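Phytase (Debaryomyces castellii, PDB 2GFI) hydrolyses phytate (inositol hexakisphosphate) as a 3-phytase of the histidine acid phosphatase family, probably through a nucleophilic histidine and a proton-donating aspartate. Local coordinates at residues Ile368-Ala373 / Val391-Val396; Gln65-His70 / Thr375-Tyr380; Lys47-Ser52 / Val396-Lys401; Gly39-Ile44 / Tyr258-Leu263. All blocks are in the same frame, centred on the assembly; numbering follows the deposited sequence.

Contact 1 of 4, residues Ile368-Ala373 / Val391-Val396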
loop_
_atom_site.group_PDB
_atom_site.type_symbol
_atom_site.label_atom_id
_atom_site.label_comp_id
_atom_site.label_asym_id
_atom_site.label_seq_id
_atom_site.Cartn_x
_atom_site.Cartn_y
_atom_site.Cartn_z
ATOM N N ILE A 368 -14.624 18.683 2.973
ATOM C CA ILE A 368 -14.457 19.907 3.754
ATOM C C ILE A 368 -14.392 19.573 5.225
ATOM O O ILE A 368 -13.427 19.969 5.897
ATOM C CB ILE A 368 -15.576 20.962 3.497
ATOM C CG1 ILE A 368 -15.764 21.296 2.001
ATOM C CG2 ILE A 368 -15.268 22.260 4.274
ATOM C CD1 ILE A 368 -16.891 22.435 1.750
ATOM N N THR A 369 -15.397 18.843 5.733
ATOM C CA THR A 369 -15.459 18.550 7.156
ATOM C C THR A 369 -15.618 17.075 7.503
ATOM O O THR A 369 -16.688 16.663 7.973
ATOM C CB THR A 369 -16.556 19.380 7.888
ATOM O OG1 THR A 369 -17.852 19.001 7.406
ATOM C CG2 THR A 369 -16.451 20.892 7.585
ATOM N N PRO A 370 -14.563 16.275 7.317
ATOM C CA PRO A 370 -14.557 14.940 7.867
ATOM C C PRO A 370 -14.384 15.149 9.354
ATOM O O PRO A 370 -14.113 16.282 9.772
ATOM C CB PRO A 370 -13.281 14.336 7.277
ATOM C CG PRO A 370 -12.372 15.538 7.132
ATOM C CD PRO A 370 -13.301 16.563 6.600
ATOM N N GLN A 371 -14.528 14.092 10.151
ATOM C CA GLN A 371 -14.184 14.209 11.575
ATOM C C GLN A 371 -12.725 14.604 11.605
ATOM O O GLN A 371 -11.936 14.081 10.806
ATOM C CB GLN A 371 -14.390 12.898 12.288
ATOM C CG GLN A 371 -15.821 12.438 12.326
ATOM C CD GLN A 371 -16.652 13.168 13.396
ATOM O OE1 GLN A 371 -16.191 14.141 13.991
ATOM N NE2 GLN A 371 -17.872 12.685 13.636
ATOM N N GLY A 372 -12.366 15.554 12.470
ATOM C CA GLY A 372 -10.988 15.976 12.567
ATOM C C GLY A 372 -10.625 16.882 11.404
ATOM O O GLY A 372 -9.439 17.049 11.096
ATOM N N ALA A 373 -11.633 17.455 10.741
ATOM C CA ALA A 373 -11.428 18.404 9.640
ATOM C C ALA A 373 -10.419 19.502 9.981
ATOM O O ALA A 373 -10.400 20.012 11.100
ATOM C CB ALA A 373 -12.740 19.038 9.245
ATOM N N VAL A 391 -5.045 24.930 2.661
ATOM C CA VAL A 391 -4.820 23.500 2.696
ATOM C C VAL A 391 -6.005 22.935 3.491
ATOM O O VAL A 391 -6.109 23.126 4.717
ATOM C CB VAL A 391 -3.446 23.150 3.353
ATOM C CG1 VAL A 391 -3.026 21.740 3.019
ATOM C CG2 VAL A 391 -2.334 24.124 2.896
ATOM N N ILE A 392 -6.925 22.268 2.779
ATOM C CA ILE A 392 -8.122 21.717 3.370
ATOM C C ILE A 392 -7.897 20.220 3.456
ATOM O O ILE A 392 -7.658 19.540 2.447
ATOM C CB ILE A 392 -9.297 21.985 2.477
ATOM C CG1 ILE A 392 -9.326 23.451 2.018
ATOM C CG2 ILE A 392 -10.614 21.471 3.148
ATOM C CD1 ILE A 392 -9.201 24.468 3.175
ATOM N N ASN A 393 -7.928 19.705 4.673
ATOM C CA ASN A 393 -7.717 18.277 4.907
ATOM C C ASN A 393 -6.557 17.733 4.100
ATOM O O ASN A 393 -6.677 16.733 3.387
ATOM C CB ASN A 393 -9.000 17.553 4.652
ATOM C CG ASN A 393 -10.078 18.126 5.457
ATOM O OD1 ASN A 393 -11.138 18.483 4.956
ATOM N ND2 ASN A 393 -9.800 18.288 6.728
ATOM N N ASP A 394 -5.439 18.442 4.245
ATOM C CA ASP A 394 -4.156 18.042 3.727
ATOM C C ASP A 394 -3.977 18.159 2.234
ATOM O O ASP A 394 -3.060 17.560 1.693
ATOM C CB ASP A 394 -3.773 16.656 4.197
ATOM C CG ASP A 394 -3.564 16.593 5.655
ATOM O OD1 ASP A 394 -2.783 17.434 6.164
ATOM O OD2 ASP A 394 -4.111 15.723 6.378
ATOM N N ALA A 395 -4.821 18.949 1.583
ATOM C CA ALA A 395 -4.704 19.189 0.158
ATOM C C ALA A 395 -4.684 20.684 -0.088
ATOM O O ALA A 395 -5.485 21.393 0.494
ATOM C CB ALA A 395 -5.887 18.571 -0.578
ATOM N N VAL A 396 -3.782 21.174 -0.939
ATOM C CA VAL A 396 -3.836 22.583 -1.288
ATOM C C VAL A 396 -5.038 22.709 -2.167
ATOM O O VAL A 396 -5.194 21.938 -3.115
ATOM C CB VAL A 396 -2.581 23.083 -2.040
ATOM C CG1 VAL A 396 -2.789 24.533 -2.510
ATOM C CG2 VAL A 396 -1.294 22.904 -1.179
#
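P370 and N393 meet from opposite directions at the point where two turns face each other, a compact example of how loops are set against one another beside a central sheet. The van der Waals packing runs through the proline ring and the flat side-chain amide of N393: CG of P370 rests 3.8 Å from N393 CG. In N393, CG stands anti to the carbonyl carbon (chi1 -55°), which carries the amide across to the proline ring and on to the backbone of A373. A looser touch comes from the beta-branch of I392, whose CG2 is 4.2 Å from I368 CA. Each turn is closed by backbone bonds of its own segment. I392 N donates to A395 O at 2.8 Å and A395 N returns to I392 O at 3.0 Å, closing a type I' turn; N393 and D394 take the positive phi angles this two-residue hairpin connection requires. In the other segment, P370 to A373 form a type II turn whose bond from A373 N to P370 O is weak (2.9 Å). All the touching residues are buried. I368 and I392 both touch H340 of helix 333-343, P370 and N393 both pack on Y43, and strand 374-382 begins directly after A373.

Contact 2 of 4, residues Gln65-His70 / Thr375-Tyr380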
loop_
_atom_site.group_PDB
_atom_site.type_symbol
_atom_site.label_atom_id
_atom_site.label_comp_id
_atom_site.label_asym_id
_atom_site.label_seq_id
_atom_site.Cartn_x
_atom_site.Cartn_y
_atom_site.Cartn_z
ATOM N N GLN A 65 -3.006 29.777 9.885
ATOM C CA GLN A 65 -4.260 29.687 10.607
ATOM C C GLN A 65 -4.817 28.296 10.379
ATOM O O GLN A 65 -4.847 27.795 9.265
ATOM C CB GLN A 65 -5.244 30.756 10.146
ATOM C CG GLN A 65 -4.596 32.147 9.919
ATOM C CD GLN A 65 -5.549 33.158 9.361
ATOM O OE1 GLN A 65 -6.673 32.827 9.055
ATOM N NE2 GLN A 65 -5.103 34.412 9.231
ATOM N N LEU A 66 -5.177 27.659 11.477
ATOM C CA LEU A 66 -5.841 26.409 11.511
ATOM C C LEU A 66 -7.281 26.618 12.010
ATOM O O LEU A 66 -7.527 27.234 13.060
ATOM C CB LEU A 66 -5.095 25.462 12.441
ATOM C CG LEU A 66 -5.863 24.166 12.730
ATOM C CD1 LEU A 66 -6.094 23.332 11.433
ATOM C CD2 LEU A 66 -5.147 23.344 13.811
ATOM N N PHE A 67 -8.221 26.100 11.236
ATOM C CA PHE A 67 -9.583 25.999 11.645
ATOM C C PHE A 67 -9.933 24.543 11.627
ATOM O O PHE A 67 -10.041 23.921 10.580
ATOM C CB PHE A 67 -10.491 26.824 10.736
ATOM C CG PHE A 67 -10.150 28.288 10.750
ATOM C CD1 PHE A 67 -10.722 29.135 11.698
ATOM C CD2 PHE A 67 -9.214 28.816 9.835
ATOM C CE1 PHE A 67 -10.403 30.506 11.715
ATOM C CE2 PHE A 67 -8.868 30.182 9.848
ATOM C CZ PHE A 67 -9.470 31.029 10.797
ATOM N N SER A 68 -10.068 23.994 12.817
ATOM C CA SER A 68 -10.170 22.575 12.999
ATOM C C SER A 68 -11.542 22.191 13.583
ATOM O O SER A 68 -12.080 22.896 14.455
ATOM C CB SER A 68 -9.055 22.119 13.908
ATOM O OG SER A 68 -9.213 20.760 14.198
ATOM N N ARG A 69 -12.119 21.115 13.057
ATOM C CA ARG A 69 -13.288 20.481 13.644
ATOM C C ARG A 69 -12.786 19.699 14.863
ATOM O O ARG A 69 -11.570 19.460 15.003
ATOM C CB ARG A 69 -13.893 19.519 12.630
ATOM C CG ARG A 69 -15.206 18.977 13.011
ATOM C CD ARG A 69 -15.694 17.899 12.095
ATOM N NE ARG A 69 -16.963 17.369 12.560
ATOM C CZ ARG A 69 -17.649 16.435 11.933
ATOM N NH1 ARG A 69 -17.193 15.913 10.808
ATOM N NH2 ARG A 69 -18.799 16.016 12.428
ATOM N N HIS A 70 -13.692 19.321 15.761
ATOM C CA HIS A 70 -13.340 18.345 16.789
ATOM C C HIS A 70 -12.922 17.060 16.064
ATOM O O HIS A 70 -13.285 16.870 14.877
ATOM C CB HIS A 70 -14.533 18.059 17.694
ATOM C CG HIS A 70 -15.770 17.642 16.950
ATOM N ND1 HIS A 70 -15.951 16.369 16.440
ATOM C CD2 HIS A 70 -16.887 18.339 16.631
ATOM C CE1 HIS A 70 -17.114 16.308 15.819
ATOM N NE2 HIS A 70 -17.719 17.483 15.949
ATOM N N THR A 375 -8.949 23.089 8.233
ATOM C CA THR A 375 -8.830 24.073 7.196
ATOM C C THR A 375 -7.652 24.937 7.602
ATOM O O THR A 375 -7.627 25.514 8.683
ATOM C CB THR A 375 -10.147 24.872 7.074
ATOM O OG1 THR A 375 -11.051 24.123 6.237
ATOM C CG2 THR A 375 -9.933 26.241 6.368
ATOM N N ILE A 376 -6.645 24.974 6.750
ATOM C CA ILE A 376 -5.446 25.730 7.065
ATOM C C ILE A 376 -5.224 26.811 6.002
ATOM O O ILE A 376 -5.361 26.548 4.798
ATOM C CB ILE A 376 -4.253 24.783 7.134
ATOM C CG1 ILE A 376 -4.258 24.015 8.470
ATOM C CG2 ILE A 376 -2.942 25.529 6.874
ATOM C CD1 ILE A 376 -3.388 22.768 8.421
ATOM N N ILE A 377 -4.939 28.028 6.468
ATOM C CA ILE A 377 -4.366 29.082 5.638
ATOM C C ILE A 377 -2.887 29.229 5.954
ATOM O O ILE A 377 -2.524 29.439 7.104
ATOM C CB ILE A 377 -5.115 30.392 5.879
ATOM C CG1 ILE A 377 -6.620 30.146 5.685
ATOM C CG2 ILE A 377 -4.579 31.482 4.938
ATOM C CD1 ILE A 377 -7.522 31.272 6.134
ATOM N N GLU A 378 -2.034 29.058 4.942
ATOM C CA GLU A 378 -0.602 29.291 5.075
ATOM C C GLU A 378 -0.342 30.613 4.414
ATOM O O GLU A 378 -0.914 30.893 3.383
ATOM C CB GLU A 378 0.243 28.254 4.319
ATOM C CG GLU A 378 -0.148 26.828 4.595
ATOM C CD GLU A 378 0.672 25.815 3.837
ATOM O OE1 GLU A 378 0.860 25.970 2.607
ATOM O OE2 GLU A 378 1.107 24.861 4.495
ATOM N N LYS A 379 0.555 31.396 4.996
ATOM C CA LYS A 379 0.973 32.653 4.425
ATOM C C LYS A 379 2.468 32.563 4.384
ATOM O O LYS A 379 3.089 32.238 5.373
ATOM C CB LYS A 379 0.545 33.825 5.317
ATOM C CG LYS A 379 1.032 35.179 4.806
ATOM C CD LYS A 379 0.818 36.234 5.843
ATOM C CE LYS A 379 1.460 37.543 5.407
ATOM N NZ LYS A 379 0.979 38.657 6.261
ATOM N N TYR A 380 3.049 32.830 3.229
ATOM C CA TYR A 380 4.490 32.783 3.120
ATOM C C TYR A 380 5.007 33.812 2.139
ATOM O O TYR A 380 4.300 34.249 1.218
ATOM C CB TYR A 380 4.988 31.372 2.716
ATOM C CG TYR A 380 4.262 30.719 1.546
ATOM C CD1 TYR A 380 4.425 31.187 0.233
ATOM C CD2 TYR A 380 3.425 29.619 1.767
ATOM C CE1 TYR A 380 3.743 30.586 -0.830
ATOM C CE2 TYR A 380 2.776 28.988 0.739
ATOM C CZ TYR A 380 2.927 29.462 -0.564
ATOM O OH TYR A 380 2.266 28.815 -1.585
#
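L66 holds CG anti to its backbone N (chi1 170°) and I376 places CG1 beside its own (chi1 -78°), and these two choices bring the branches together, L66 CD1 against I376 CG1 at 3.6 Å. They are a non-hydrogen-bonded pair between antiparallel strands 59-69 and 374-382 in the central sheet of the histidine phosphatase fold. An alanine in place of I376 would probably leave L66 CD1 without its apolar mate and open a gap on the face that the two share. The flanking pairs are hydrogen-bonded. Q65 N reaches I377 O at 2.8 Å and I377 N returns to Q65 O, while F67 N meets T375 O at 2.7 Å and T375 N returns to F67 O. Q65, F67, T375 and I377 share the other face, where helix 302-318 packs on Q65 and I377, F339 meets the F67 ring edge-to-face, Q65 OE1 bonds to S313 OG and T375 OG1 to H340. Beyond the paired residues, strand 59-69 runs into the RHGxRxP signature, with the predicted nucleophile H70 after R69, whose guanidinium forms a salt bridge with D333. On the helix-covered face, I377 CD1 approaches both F67 CE2, at 4.1 Å, and Q65 OE1, at 3.4 Å.

Contact 3 of 4, residues Lys47-Ser52 / Val396-Lys401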
loop_
_atom_site.group_PDB
_atom_site.type_symbol
_atom_site.label_atom_id
_atom_site.label_comp_id
_atom_site.label_asym_id
_atom_site.label_seq_id
_atom_site.Cartn_x
_atom_site.Cartn_y
_atom_site.Cartn_z
ATOM N N LYS A 47 -9.259 14.582 -1.451
ATOM C CA LYS A 47 -8.674 13.913 -2.640
ATOM C C LYS A 47 -7.537 14.768 -3.244
ATOM O O LYS A 47 -6.510 14.233 -3.627
ATOM C CB LYS A 47 -9.733 13.532 -3.677
ATOM C CG LYS A 47 -10.913 12.670 -3.100
ATOM C CD LYS A 47 -12.001 12.303 -4.192
ATOM C CE LYS A 47 -12.621 10.886 -3.894
ATOM N NZ LYS A 47 -13.495 10.309 -4.990
ATOM N N GLY A 48 -7.723 16.088 -3.273
ATOM C CA GLY A 48 -6.665 17.047 -3.643
ATOM C C GLY A 48 -6.254 17.049 -5.100
ATOM O O GLY A 48 -6.899 16.410 -5.902
ATOM N N PHE A 49 -5.179 17.761 -5.456
ATOM C CA PHE A 49 -4.878 17.951 -6.882
ATOM C C PHE A 49 -3.439 17.666 -7.215
ATOM O O PHE A 49 -3.015 17.921 -8.339
ATOM C CB PHE A 49 -5.211 19.365 -7.363
ATOM C CG PHE A 49 -6.606 19.811 -7.048
ATOM C CD1 PHE A 49 -7.701 19.294 -7.747
ATOM C CD2 PHE A 49 -6.828 20.797 -6.069
ATOM C CE1 PHE A 49 -8.991 19.736 -7.450
ATOM C CE2 PHE A 49 -8.107 21.255 -5.781
ATOM C CZ PHE A 49 -9.192 20.727 -6.469
ATOM N N GLY A 50 -2.671 17.163 -6.238
ATOM C CA GLY A 50 -1.292 16.794 -6.493
ATOM C C GLY A 50 -0.326 17.897 -6.151
ATOM O O GLY A 50 0.855 17.753 -6.385
ATOM N N ILE A 51 -0.834 18.998 -5.585
ATOM C CA ILE A 51 -0.026 20.141 -5.214
ATOM C C ILE A 51 0.749 19.780 -4.003
ATOM O O ILE A 51 0.204 19.248 -3.021
ATOM C CB ILE A 51 -0.888 21.381 -4.962
ATOM C CG1 ILE A 51 -1.676 21.730 -6.233
ATOM C CG2 ILE A 51 -0.022 22.541 -4.616
ATOM C CD1 ILE A 51 -2.838 22.592 -5.963
ATOM N N SER A 52 2.043 20.019 -4.060
ATOM C CA SER A 52 2.856 19.691 -2.910
ATOM C C SER A 52 2.440 20.599 -1.735
ATOM O O SER A 52 2.185 21.811 -1.897
ATOM C CB SER A 52 4.318 19.767 -3.294
ATOM O OG SER A 52 5.084 20.068 -2.146
ATOM N N VAL A 396 -3.782 21.174 -0.939
ATOM C CA VAL A 396 -3.836 22.583 -1.288
ATOM C C VAL A 396 -5.038 22.709 -2.167
ATOM O O VAL A 396 -5.194 21.938 -3.115
ATOM C CB VAL A 396 -2.581 23.083 -2.040
ATOM C CG1 VAL A 396 -2.789 24.533 -2.510
ATOM C CG2 VAL A 396 -1.294 22.904 -1.179
ATOM N N ILE A 397 -5.907 23.653 -1.834
ATOM C CA ILE A 397 -7.041 24.011 -2.689
ATOM C C ILE A 397 -6.848 25.433 -3.173
ATOM O O ILE A 397 -7.137 26.372 -2.430
ATOM C CB ILE A 397 -8.387 23.864 -1.924
ATOM C CG1 ILE A 397 -8.480 22.489 -1.218
ATOM C CG2 ILE A 397 -9.580 24.157 -2.846
ATOM C CD1 ILE A 397 -8.555 21.238 -2.143
ATOM N N PRO A 398 -6.337 25.618 -4.392
ATOM C CA PRO A 398 -6.130 26.958 -4.896
ATOM C C PRO A 398 -7.446 27.752 -5.024
ATOM O O PRO A 398 -8.516 27.173 -5.251
ATOM C CB PRO A 398 -5.472 26.726 -6.265
ATOM C CG PRO A 398 -4.812 25.363 -6.145
ATOM C CD PRO A 398 -5.878 24.592 -5.357
ATOM N N ILE A 399 -7.351 29.068 -4.825
ATOM C CA ILE A 399 -8.472 29.939 -5.038
ATOM C C ILE A 399 -8.583 30.159 -6.520
ATOM O O ILE A 399 -7.605 30.479 -7.168
ATOM C CB ILE A 399 -8.269 31.282 -4.341
ATOM C CG1 ILE A 399 -8.059 31.073 -2.854
ATOM C CG2 ILE A 399 -9.445 32.196 -4.652
ATOM C CD1 ILE A 399 -7.531 32.289 -2.164
ATOM N N LYS A 400 -9.781 29.972 -7.048
ATOM C CA LYS A 400 -10.046 30.206 -8.443
ATOM C C LYS A 400 -9.575 31.599 -8.878
ATOM O O LYS A 400 -10.011 32.641 -8.328
ATOM C CB LYS A 400 -11.539 30.042 -8.701
ATOM C CG LYS A 400 -11.910 30.096 -10.166
ATOM C CD LYS A 400 -13.425 30.049 -10.294
ATOM C CE LYS A 400 -13.838 30.485 -11.679
ATOM N NZ LYS A 400 -15.305 30.258 -11.889
ATOM N N LYS A 401 -8.701 31.602 -9.879
ATOM C CA LYS A 401 -8.187 32.810 -10.481
ATOM C C LYS A 401 -7.307 33.569 -9.504
ATOM O O LYS A 401 -6.923 34.701 -9.792
ATOM C CB LYS A 401 -9.306 33.729 -10.958
ATOM C CG LYS A 401 -10.224 33.080 -11.960
ATOM C CD LYS A 401 -11.069 34.140 -12.715
ATOM C CE LYS A 401 -12.174 33.462 -13.550
ATOM N NZ LYS A 401 -12.829 34.435 -14.507
HETATM O O HOH W 1 -3.829 19.592 -3.952
HETATM O O HOH W 2 -2.301 18.816 -2.246
#
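I51 and V396 cross at about a right angle where the loop that precedes strand 59-69 lies along the last strand of a beta hairpin, residues 395-397 of the central sheet. This contact illustrates how a segment with no strand of its own can be fastened to a sheet partly by side chains and partly by water. Its tight part is apolar. I51 CG2 sits 3.7 Å from V396 CB, and the other branch, with CG1 anti to the carbonyl carbon (chi1 -60°), extends until CD1 meets P398 CG tip to tip at 3.4 Å, closer than usual van der Waals contact. I281 of the second subunit also packs on I51. F49 lies next to this pair: the edge of its ring approaches a carbonyl, CD2 being 3.6 Å from V396 O, and CE2 touches I397 CD1 at 3.7 Å. F49 CD2 also packs on P398 CD, and the ring meets that of F359 of the second subunit. An alanine at F49 would probably leave I397 CD1 and the P398 ring without this cover, and F359 without the ring it meets.

The looser side is polar and wetter. G48 and S52 are partly exposed there, though Q30 and N277 of the second subunit bond the backbone of G50. No direct hydrogen bond joins the two segments; waters bridge them instead. One receives F49 N at 2.7 Å and lies 2.8 Å from V396 O, and another receives V396 N at 3.1 Å and lies 2.7 Å from I51 O.

Contact 4 of 4, residues Gly39-Ile44 / Tyr258-Leu263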
loop_
_atom_site.group_PDB
_atom_site.type_symbol
_atom_site.label_atom_id
_atom_site.label_comp_id
_atom_site.label_asym_id
_atom_site.label_seq_id
_atom_site.Cartn_x
_atom_site.Cartn_y
_atom_site.Cartn_z
ATOM N N GLY A 39 -19.017 12.780 6.611
ATOM C CA GLY A 39 -18.250 13.459 7.662
ATOM C C GLY A 39 -18.389 12.836 9.040
ATOM O O GLY A 39 -17.778 13.303 9.993
ATOM N N ALA A 40 -19.158 11.767 9.166
ATOM C CA ALA A 40 -19.393 11.157 10.474
ATOM C C ALA A 40 -18.293 10.186 10.838
ATOM O O ALA A 40 -18.018 9.952 12.022
ATOM C CB ALA A 40 -20.749 10.424 10.485
ATOM N N ALA A 41 -17.704 9.575 9.812
ATOM C CA ALA A 41 -16.743 8.508 9.983
ATOM C C ALA A 41 -15.347 9.148 10.248
ATOM O O ALA A 41 -15.261 10.377 10.353
ATOM C CB ALA A 41 -16.758 7.593 8.753
ATOM N N PRO A 42 -14.275 8.359 10.393
ATOM C CA PRO A 42 -12.973 8.937 10.714
ATOM C C PRO A 42 -12.447 9.987 9.711
ATOM O O PRO A 42 -12.957 10.108 8.576
ATOM C CB PRO A 42 -12.046 7.712 10.815
ATOM C CG PRO A 42 -13.001 6.596 11.245
ATOM C CD PRO A 42 -14.220 6.886 10.376
ATOM N N TYR A 43 -11.428 10.732 10.157
ATOM C CA TYR A 43 -10.742 11.677 9.300
ATOM C C TYR A 43 -10.314 11.021 7.997
ATOM O O TYR A 43 -9.879 9.855 7.981
ATOM C CB TYR A 43 -9.474 12.214 9.994
ATOM C CG TYR A 43 -8.771 13.224 9.138
ATOM C CD1 TYR A 43 -9.380 14.429 8.818
ATOM C CD2 TYR A 43 -7.509 12.960 8.618
ATOM C CE1 TYR A 43 -8.739 15.352 8.011
ATOM C CE2 TYR A 43 -6.861 13.879 7.826
ATOM C CZ TYR A 43 -7.475 15.059 7.517
ATOM O OH TYR A 43 -6.797 15.958 6.691
ATOM N N ILE A 44 -10.435 11.781 6.909
ATOM C CA ILE A 44 -9.813 11.406 5.662
ATOM C C ILE A 44 -9.345 12.665 4.953
ATOM O O ILE A 44 -10.007 13.702 4.997
ATOM C CB ILE A 44 -10.805 10.566 4.778
ATOM C CG1 ILE A 44 -10.039 9.806 3.689
ATOM C CG2 ILE A 44 -11.938 11.447 4.255
ATOM C CD1 ILE A 44 -10.866 8.756 2.972
ATOM N N TYR A 258 -24.925 4.851 11.943
ATOM C CA TYR A 258 -24.588 3.820 12.899
ATOM C C TYR A 258 -23.254 3.181 12.476
ATOM O O TYR A 258 -22.343 3.031 13.285
ATOM C CB TYR A 258 -25.747 2.801 12.893
ATOM C CG TYR A 258 -25.725 1.771 13.993
ATOM C CD1 TYR A 258 -26.806 1.660 14.896
ATOM C CD2 TYR A 258 -24.647 0.878 14.132
ATOM C CE1 TYR A 258 -26.812 0.697 15.893
ATOM C CE2 TYR A 258 -24.651 -0.080 15.114
ATOM C CZ TYR A 258 -25.735 -0.170 15.997
ATOM O OH TYR A 258 -25.709 -1.124 17.000
ATOM N N CYS A 259 -23.162 2.793 11.199
ATOM C CA CYS A 259 -21.932 2.305 10.596
ATOM C C CYS A 259 -20.754 3.285 10.857
ATOM O O CYS A 259 -19.713 2.900 11.390
ATOM C CB CYS A 259 -22.163 2.106 9.082
ATOM S SG CYS A 259 -20.701 2.231 8.037
ATOM N N ALA A 260 -20.962 4.556 10.502
ATOM C CA ALA A 260 -19.921 5.583 10.658
ATOM C C ALA A 260 -19.490 5.687 12.097
ATOM O O ALA A 260 -18.308 5.666 12.379
ATOM C CB ALA A 260 -20.391 6.901 10.127
ATOM N N TYR A 261 -20.462 5.768 13.011
ATOM C CA TYR A 261 -20.159 5.808 14.434
ATOM C C TYR A 261 -19.597 4.565 15.051
ATOM O O TYR A 261 -18.724 4.675 15.877
ATOM C CB TYR A 261 -21.318 6.424 15.238
ATOM C CG TYR A 261 -21.311 7.876 14.921
ATOM C CD1 TYR A 261 -20.354 8.700 15.487
ATOM C CD2 TYR A 261 -22.174 8.398 13.971
ATOM C CE1 TYR A 261 -20.282 10.024 15.164
ATOM C CE2 TYR A 261 -22.120 9.749 13.641
ATOM C CZ TYR A 261 -21.158 10.546 14.252
ATOM O OH TYR A 261 -21.063 11.869 13.933
ATOM N N GLU A 262 -20.072 3.382 14.672
ATOM C CA GLU A 262 -19.490 2.167 15.207
ATOM C C GLU A 262 -18.041 1.989 14.732
ATOM O O GLU A 262 -17.163 1.488 15.477
ATOM C CB GLU A 262 -20.310 0.950 14.774
ATOM C CG GLU A 262 -19.865 -0.320 15.485
ATOM C CD GLU A 262 -20.856 -1.443 15.287
ATOM O OE1 GLU A 262 -21.256 -1.697 14.129
ATOM O OE2 GLU A 262 -21.237 -2.071 16.295
ATOM N N LEU A 263 -17.803 2.381 13.479
ATOM C CA LEU A 263 -16.447 2.475 12.957
ATOM C C LEU A 263 -15.576 3.405 13.839
ATOM O O LEU A 263 -14.526 2.980 14.327
ATOM C CB LEU A 263 -16.488 2.943 11.487
ATOM C CG LEU A 263 -15.156 3.164 10.752
ATOM C CD1 LEU A 263 -14.330 1.879 10.662
ATOM C CD2 LEU A 263 -15.488 3.642 9.339
#
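A40 sets its methyl between two helix residues, with CB 3.6 Å from A260 CB and 3.5 Å from Y261 CE2. Of all the residues here it loses the most surface to its partner segment, and its small size shows a general rule of close packing: the loop and helix 249-266 draw near because alanines face each other. A260 is the helical counterpart. Its methyl also meets the A41 methyl, CB to CB at 3.9 Å, and the CA atoms of A41 and A260 are just 4.4 Å apart. One helical turn further on, L263 completes the surface. Its CG is anti to the backbone N (chi1 178°), which lays CD2 across P42, 3.6 Å from CD of that ring. The ring of Y261 has A40 O over one face, 3.8 Å above its plane and offset toward the rim; the same carbonyl accepts bonds from N264 and Q371. No hydrogen bond joins the two segments, so the fit is one of shape, while the disulfide from C259 to C272 ties the helix to the chain beyond it. The Y261 side chain lies about 6 Å from that of H70 and 7 Å from that of D333, consistent with a wall of the active-site pocket of a histidine acid phosphatase.

Overall arrangement
Contacts 1 and 2 lie closest together, their centres 9 Å apart, and meet through a probable hydrogen bond from R69 N to A373 O (2.8 Å). Between them they frame the predicted catalytic pair: contact 2 contains H70, and the T369 side chain of contact 1 comes about 3 Å from that of D333. Contact 4 approaches the same pocket from the helical side, linked to contact 1 by a hydrogen bond between D394 OD2 and Y43 OH (2.7 Å) and to contact 2 by one between R69 NH1 and G39 O (2.8 Å). Contact 3, sharing V396 with contact 1, lies away from the annotated sites, about 25 Å between centres from contact 4, yet both touch the second subunit.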